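Local coordinates for variant surface glycoprotein MITAT 1.1 (Trypanosoma brucei brucei, PDB 5LY9) that forms a dense coat on the trypanosome surface and, by replacement with antigenically distinct relatives, lets the parasite evade the host immune response, at residues N128-A133 with T185-C190; A178-P183 with Q224-L229; K191-H196 with M218-T223. All coordinates share one frame; numbering follows the deposited sequence.

In the fold
The chain, the N-terminal domain of an A-type variant surface glycoprotein, begins at Ala-1, whose amino group reaches into contact 2; long helices, 24-55 and 62-114 among them, build its body. All three contacts lie in the loop-rich region after helix 62-114, their centres 37 to 41 Å from the centre of the chain. Contact 1 closes first, bringing 185-190 back to the loop 128-133. Contact 2 opens inside that span, at 178-183, and closes after it, at 224-229, so the two cross; they touch where Pro-183 meets Ala-129. Contact 3 starts directly after contact 1 and falls wholly within the span of contact 2. Strand 218-220 of contact 3 and strand 228-229 of contact 2 pair as neighbours in the four-stranded antiparallel sheet.

Contact 1: residues N128-A133 with T185-C190; sequences NADTAA and TSTGTC
Asp-130 reaches across to the 185-190 loop with its carboxylate and takes three hydrogen bonds there. Its CG stands anti to the carbonyl carbon, beside the backbone N, which carries the carboxylate over to 186-188. OD1 accepts two successive backbone N-H groups. Thr-187 N meets the syn lone pair of Asp-130 OD1 at 2.9 Å, and Gly-188 N meets the same OD1 nearly head-on along the C-O bond, with an almost straight N-H...O angle of 171°. Asp-130 OD2 accepts from Ser-186 OG at 2.5 Å, again on the syn side but 26° out of the carboxylate plane. Ser-186 delivers its hydroxyl by holding OG anti to the backbone N (chi1 -178°). Two N-H groups and a hydroxyl thus limit rotation of the carboxylate. Asp-130 sits in a type I beta turn from Asn-128 to Thr-131, which begins with an Asx turn: Asn-128 OD1 accepts from Asp-130 N at 2.9 Å and from Thr-131 OG1 at 2.7 Å, both in the carbonyl plane. The Asn-128 side chain therefore braces the backbone that presents the carboxylate. Gly-188 lies close against the turn. Gly-188 CA makes a CH...O contact of 3.3 Å with Ala-129 O, while Ala-129 CB lies 3.5 Å from Gly-188 O. Beyond this glycine, Cys-190 is joined to Cys-123 by a disulfide, and Lys-122 NZ bonds to Asp-130 O.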
# COMPACT_ATOMS: atom_id res chain seq x y z
N ASN A 128 36.29 15.07 -15.36
CA ASN A 128 36.66 15.89 -16.54
C ASN A 128 35.73 15.50 -17.66
O ASN A 128 35.00 14.47 -17.61
CB ASN A 128 38.11 15.68 -17.00
CG ASN A 128 38.43 14.23 -17.34
OD1 ASN A 128 38.00 13.67 -18.33
ND2 ASN A 128 39.27 13.66 -16.56
N ALA A 129 35.74 16.32 -18.69
CA ALA A 129 34.77 16.15 -19.78
C ALA A 129 34.96 14.94 -20.62
O ALA A 129 34.03 14.59 -21.39
CB ALA A 129 34.70 17.37 -20.64
N ASP A 130 36.14 14.30 -20.53
CA ASP A 130 36.50 13.20 -21.44
C ASP A 130 36.35 11.75 -20.99
O ASP A 130 36.68 10.82 -21.74
CB ASP A 130 37.97 13.38 -21.87
CG ASP A 130 38.23 14.69 -22.58
OD1 ASP A 130 37.29 15.33 -23.06
OD2 ASP A 130 39.42 15.11 -22.63
N THR A 131 35.92 11.58 -19.74
CA THR A 131 35.99 10.31 -19.08
C THR A 131 34.61 9.94 -18.64
O THR A 131 34.10 10.42 -17.59
CB THR A 131 36.96 10.36 -17.93
OG1 THR A 131 38.19 10.98 -18.39
CG2 THR A 131 37.22 9.02 -17.43
N ALA A 132 33.97 9.12 -19.45
CA ALA A 132 32.63 8.58 -19.10
C ALA A 132 32.74 7.64 -17.90
O ALA A 132 33.68 6.89 -17.75
CB ALA A 132 32.01 7.82 -20.27
N ALA A 133 31.73 7.66 -17.04
CA ALA A 133 31.55 6.64 -16.05
C ALA A 133 31.45 5.32 -16.75
O ALA A 133 30.94 5.24 -17.88
CB ALA A 133 30.25 6.93 -15.30
N THR A 185 35.92 22.63 -20.59
CA THR A 185 35.85 22.02 -21.91
C THR A 185 37.13 21.18 -22.10
O THR A 185 38.19 21.51 -21.55
CB THR A 185 35.78 23.02 -23.03
OG1 THR A 185 36.80 23.97 -22.79
CG2 THR A 185 34.50 23.69 -23.00
N SER A 186 37.01 20.13 -22.86
CA SER A 186 38.17 19.37 -23.31
C SER A 186 37.76 18.87 -24.65
O SER A 186 37.84 19.67 -25.61
CB SER A 186 38.58 18.36 -22.26
OG SER A 186 39.75 17.63 -22.67
N THR A 187 37.28 17.64 -24.76
CA THR A 187 36.77 17.04 -26.02
C THR A 187 35.32 16.55 -25.87
O THR A 187 34.46 16.87 -26.68
CB THR A 187 37.69 15.91 -26.50
OG1 THR A 187 38.96 16.51 -26.73
CG2 THR A 187 37.16 15.29 -27.80
N GLY A 188 35.05 15.79 -24.82
CA GLY A 188 33.66 15.29 -24.58
C GLY A 188 32.69 16.41 -24.28
O GLY A 188 33.04 17.45 -23.70
N THR A 189 31.45 16.24 -24.70
CA THR A 189 30.43 17.25 -24.45
C THR A 189 29.11 16.53 -24.19
O THR A 189 28.98 15.37 -24.50
CB THR A 189 30.17 18.16 -25.67
OG1 THR A 189 29.64 17.37 -26.76
CG2 THR A 189 31.39 18.86 -26.11
N CYS A 190 28.16 17.19 -23.53
CA CYS A 190 26.80 16.68 -23.36
C CYS A 190 25.93 17.85 -23.74
O CYS A 190 25.59 18.71 -22.88
CB CYS A 190 26.63 16.30 -21.90
SG CYS A 190 24.98 15.60 -21.59

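Contact 2: residues A178-P183 with Q224-L229; sequences ANTFQP and QVEATL
Glu-226 extends its side chain to the backbone of the loop 178-180, and its carboxylate collects N-H groups there. Asn-179 N bonds to Glu-226 OE2 at 2.8 Å through the syn lone pair, whereas Thr-180 N makes only a weak bond of 3.5 Å to Glu-226 OE1. With CG beside its backbone N (chi1 -70°) and the chain stretched beyond it, Glu-226 carries the carboxylate well out from its own backbone. OE2 and Asn-179 OD1 both accept from the amino group of Ala-1; that charge, if present, would favour an ionised glutamate. Gln-182 runs past Glu-226 in the opposite direction, the amide and carboxylate planes 59° apart. Gln-182 OE1 accepts from Ala-227 N at 2.8 Å, in the carbonyl plane, and lies 3.3 Å from Glu-226 CB, while NE2 donates to Thr-4 O.

The close apolar packing is at the other end, where Leu-229 places CD1 over one face of the Phe-181 ring, 4.1 Å from its centroid, in a CH-pi contact. Thr-180 CG2 covers the opposite face, and Ala-10 of helix 8-21 touches both Phe-181 and Leu-229. The polar part is joined partly through water: beside the direct bonds, one water links Phe-181 N to Glu-226 OE1, another Gln-182 OE1 to Ala-227 O, and a third Gln-182 NE2 to Val-225 O. Loosest is the exposed rim at Ala-178, whose N bonds only weakly to a fourth water that donates to Glu-226 OE1. Thus a connecting loop, hydrogen-bonded to the N-terminal residues Ala-1 and Thr-4, is laid against the lead-in to inner strand 228-229, between strands 173-174 and 218-220 of the four-stranded antiparallel sheet.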
# COMPACT_ATOMS: atom_id res chain seq x y z
N ALA A 178 31.26 28.39 -13.64
CA ALA A 178 32.23 28.13 -12.59
C ALA A 178 32.84 26.71 -12.63
O ALA A 178 33.69 26.38 -11.80
CB ALA A 178 31.63 28.41 -11.22
N ASN A 179 32.40 25.88 -13.56
CA ASN A 179 32.81 24.47 -13.65
C ASN A 179 32.44 23.65 -12.45
O ASN A 179 33.16 22.71 -12.11
CB ASN A 179 34.28 24.32 -14.02
CG ASN A 179 34.65 25.19 -15.20
OD1 ASN A 179 34.03 25.11 -16.26
ND2 ASN A 179 35.61 26.09 -14.99
N THR A 180 31.30 23.95 -11.83
CA THR A 180 31.01 23.35 -10.53
C THR A 180 30.56 21.90 -10.68
O THR A 180 31.18 21.00 -10.10
CB THR A 180 29.90 24.12 -9.78
OG1 THR A 180 30.22 25.50 -9.84
CG2 THR A 180 29.79 23.58 -8.28
N PHE A 181 29.50 21.68 -11.43
CA PHE A 181 28.98 20.27 -11.62
C PHE A 181 29.19 19.74 -13.05
O PHE A 181 28.89 18.61 -13.34
CB PHE A 181 27.52 20.20 -11.18
CG PHE A 181 27.33 20.65 -9.77
CD1 PHE A 181 27.97 19.97 -8.71
CD2 PHE A 181 26.52 21.71 -9.47
CE1 PHE A 181 27.86 20.42 -7.44
CE2 PHE A 181 26.38 22.15 -8.14
CZ PHE A 181 27.05 21.51 -7.13
N GLN A 182 29.73 20.56 -13.93
CA GLN A 182 30.08 20.25 -15.31
C GLN A 182 31.51 20.82 -15.47
O GLN A 182 31.75 21.97 -15.13
CB GLN A 182 29.12 20.93 -16.30
CG GLN A 182 27.75 20.28 -16.33
CD GLN A 182 26.73 21.19 -16.99
OE1 GLN A 182 26.09 22.02 -16.33
NE2 GLN A 182 26.68 21.11 -18.31
N PRO A 183 32.45 19.99 -15.89
CA PRO A 183 33.85 20.43 -15.91
C PRO A 183 34.17 21.41 -17.04
O PRO A 183 33.32 21.74 -17.91
CB PRO A 183 34.61 19.13 -16.12
CG PRO A 183 33.70 18.30 -16.96
CD PRO A 183 32.28 18.66 -16.45
N GLN A 224 24.17 30.42 -22.47
CA GLN A 224 25.48 29.74 -22.45
C GLN A 224 26.05 29.61 -21.07
O GLN A 224 27.09 30.19 -20.72
CB GLN A 224 26.48 30.46 -23.36
CG GLN A 224 26.02 30.44 -24.79
CD GLN A 224 27.09 31.03 -25.73
OE1 GLN A 224 27.46 32.19 -25.61
NE2 GLN A 224 27.53 30.24 -26.69
N VAL A 225 25.38 28.80 -20.26
CA VAL A 225 25.82 28.55 -18.89
C VAL A 225 25.64 27.06 -18.57
O VAL A 225 25.24 26.26 -19.40
CB VAL A 225 25.08 29.41 -17.85
CG1 VAL A 225 25.36 30.89 -18.06
CG2 VAL A 225 23.56 29.15 -17.83
N GLU A 226 25.99 26.71 -17.35
CA GLU A 226 25.83 25.35 -16.82
C GLU A 226 24.40 25.14 -16.35
O GLU A 226 23.66 26.08 -16.04
CB GLU A 226 26.81 25.16 -15.67
CG GLU A 226 28.25 25.11 -16.19
CD GLU A 226 29.30 25.47 -15.13
OE1 GLU A 226 28.99 25.48 -13.90
OE2 GLU A 226 30.47 25.66 -15.58
N ALA A 227 24.00 23.89 -16.35
CA ALA A 227 22.74 23.51 -15.72
C ALA A 227 22.70 23.93 -14.26
O ALA A 227 23.76 24.06 -13.62
CB ALA A 227 22.57 22.02 -15.80
N THR A 228 21.47 24.10 -13.69
CA THR A 228 21.32 24.47 -12.31
C THR A 228 20.73 23.28 -11.57
O THR A 228 19.82 22.61 -12.09
CB THR A 228 20.34 25.64 -12.16
OG1 THR A 228 20.81 26.77 -12.86
CG2 THR A 228 20.11 25.97 -10.69
N LEU A 229 21.20 23.05 -10.35
CA LEU A 229 20.68 21.98 -9.51
C LEU A 229 20.08 22.69 -8.29
O LEU A 229 20.73 23.48 -7.63
CB LEU A 229 21.79 21.00 -9.08
CG LEU A 229 22.57 20.33 -10.20
CD1 LEU A 229 23.64 19.45 -9.57
CD2 LEU A 229 21.67 19.51 -11.09
O HOH W 1 28.16 27.67 -12.61
O HOH W 2 27.75 23.49 -12.48
O HOH W 3 25.80 22.26 -13.63
O HOH W 4 25.21 23.43 -19.91

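Contact 3: residues K191-H196 with M218-T223; sequences KLLSGH and MTIPNT
The backbones of 191-196 and 218-223 come together most closely where Gly-195 CA lies 4.2 Å from Asn-222 CA, and a single hydrogen bond joins them, from Gly-195 N to Pro-221 O at 2.6 Å, received nearly end-on by the carbonyl although the N-H itself is bent off the line, 137°. Ile-220 packs beside this bond: CG2 lies 3.7 Å from Gly-195 N, and both CG2 and CD1 rest against Leu-192 O. Leu-193 CD2 touches Met-218 SD at 3.8 Å, the two side chains crossing at about a right angle, with the methionine chain bent at its last torsion (chi3 -86°). The Pro-221 ring lays CD on Leu-193 O. At the outer end the His-196 ring turns its edge to Asn-222 O, CD2 approaching in plane to 3.7 Å. Ser-194 OG accepts from His-196 N, forming an ST turn, and is also bonded to Glu-2. Leu-192 packs on Leu-111 of helix 62-114 and on Leu-192 of the second subunit, whose Tyr-201 OH bonds to Leu-192 N. A short 3-10 turn and the loop after it thereby cover strand 218-220 of the four-stranded antiparallel sheet, with the 191-192 end in the dimer interface.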
# COMPACT_ATOMS: atom_id res chain seq x y z
N LYS A 191 25.56 17.92 -25.04
CA LYS A 191 24.80 19.04 -25.55
C LYS A 191 23.42 19.11 -24.91
O LYS A 191 22.83 20.21 -24.86
CB LYS A 191 24.67 18.95 -27.07
CG LYS A 191 25.97 19.26 -27.76
CD LYS A 191 25.87 19.34 -29.26
CE LYS A 191 25.45 18.01 -29.89
NZ LYS A 191 25.27 18.28 -31.38
N LEU A 192 22.89 17.95 -24.45
CA LEU A 192 21.54 17.91 -23.86
C LEU A 192 21.49 18.91 -22.71
O LEU A 192 20.43 19.45 -22.42
CB LEU A 192 21.16 16.54 -23.37
CG LEU A 192 19.67 16.43 -22.95
CD1 LEU A 192 18.73 16.66 -24.13
CD2 LEU A 192 19.40 15.15 -22.24
N LEU A 193 22.65 19.16 -22.06
CA LEU A 193 22.65 20.01 -20.90
C LEU A 193 22.70 21.49 -21.23
O LEU A 193 22.83 22.33 -20.31
CB LEU A 193 23.76 19.61 -19.92
CG LEU A 193 23.56 18.21 -19.35
CD1 LEU A 193 24.68 17.87 -18.40
CD2 LEU A 193 22.25 18.00 -18.64
N SER A 194 22.64 21.85 -22.52
CA SER A 194 22.51 23.29 -22.86
C SER A 194 21.44 23.45 -23.89
O SER A 194 21.44 22.74 -24.90
CB SER A 194 23.81 23.93 -23.37
OG SER A 194 23.50 25.21 -23.97
N GLY A 195 20.47 24.30 -23.58
CA GLY A 195 19.40 24.64 -24.54
C GLY A 195 19.73 25.89 -25.38
O GLY A 195 18.83 26.49 -26.00
N HIS A 196 21.00 26.29 -25.47
CA HIS A 196 21.41 27.36 -26.37
C HIS A 196 21.95 26.80 -27.66
O HIS A 196 22.62 25.78 -27.67
CB HIS A 196 22.39 28.29 -25.66
CG HIS A 196 22.68 29.52 -26.44
ND1 HIS A 196 23.71 29.57 -27.35
CD2 HIS A 196 22.08 30.74 -26.44
CE1 HIS A 196 23.71 30.77 -27.92
NE2 HIS A 196 22.74 31.50 -27.38
N MET A 218 16.60 19.68 -11.79
CA MET A 218 17.63 20.20 -12.69
C MET A 218 17.01 21.16 -13.69
O MET A 218 15.98 20.86 -14.26
CB MET A 218 18.39 19.10 -13.45
CG MET A 218 19.37 19.65 -14.49
SD MET A 218 20.19 18.30 -15.42
CE MET A 218 21.39 18.08 -14.29
N THR A 219 17.65 22.30 -13.88
CA THR A 219 17.25 23.26 -14.93
C THR A 219 18.32 23.22 -16.03
O THR A 219 19.47 23.41 -15.73
CB THR A 219 17.16 24.70 -14.36
OG1 THR A 219 16.27 24.73 -13.27
CG2 THR A 219 16.65 25.73 -15.49
N ILE A 220 17.91 22.99 -17.30
CA ILE A 220 18.74 23.07 -18.45
C ILE A 220 18.55 24.51 -19.02
O ILE A 220 17.44 24.94 -19.30
CB ILE A 220 18.32 22.05 -19.47
CG1 ILE A 220 18.57 20.66 -18.88
CG2 ILE A 220 19.08 22.27 -20.78
CD1 ILE A 220 18.21 19.44 -19.75
N PRO A 221 19.63 25.26 -19.11
CA PRO A 221 19.55 26.66 -19.50
C PRO A 221 19.25 26.83 -20.97
O PRO A 221 19.46 25.91 -21.77
CB PRO A 221 20.95 27.16 -19.20
CG PRO A 221 21.84 26.00 -19.46
CD PRO A 221 21.01 24.81 -18.94
N ASN A 222 18.69 28.00 -21.33
CA ASN A 222 18.65 28.36 -22.78
C ASN A 222 19.62 29.52 -23.05
O ASN A 222 19.39 30.29 -23.99
CB ASN A 222 17.24 28.67 -23.27
CG ASN A 222 16.60 29.88 -22.59
OD1 ASN A 222 17.15 30.44 -21.70
ND2 ASN A 222 15.39 30.25 -23.02
N THR A 223 20.68 29.63 -22.23
CA THR A 223 21.74 30.63 -22.33
C THR A 223 23.04 29.82 -22.17
O THR A 223 23.01 28.66 -21.73
CB THR A 223 21.67 31.67 -21.23
OG1 THR A 223 21.62 31.03 -19.93
CG2 THR A 223 20.41 32.60 -21.42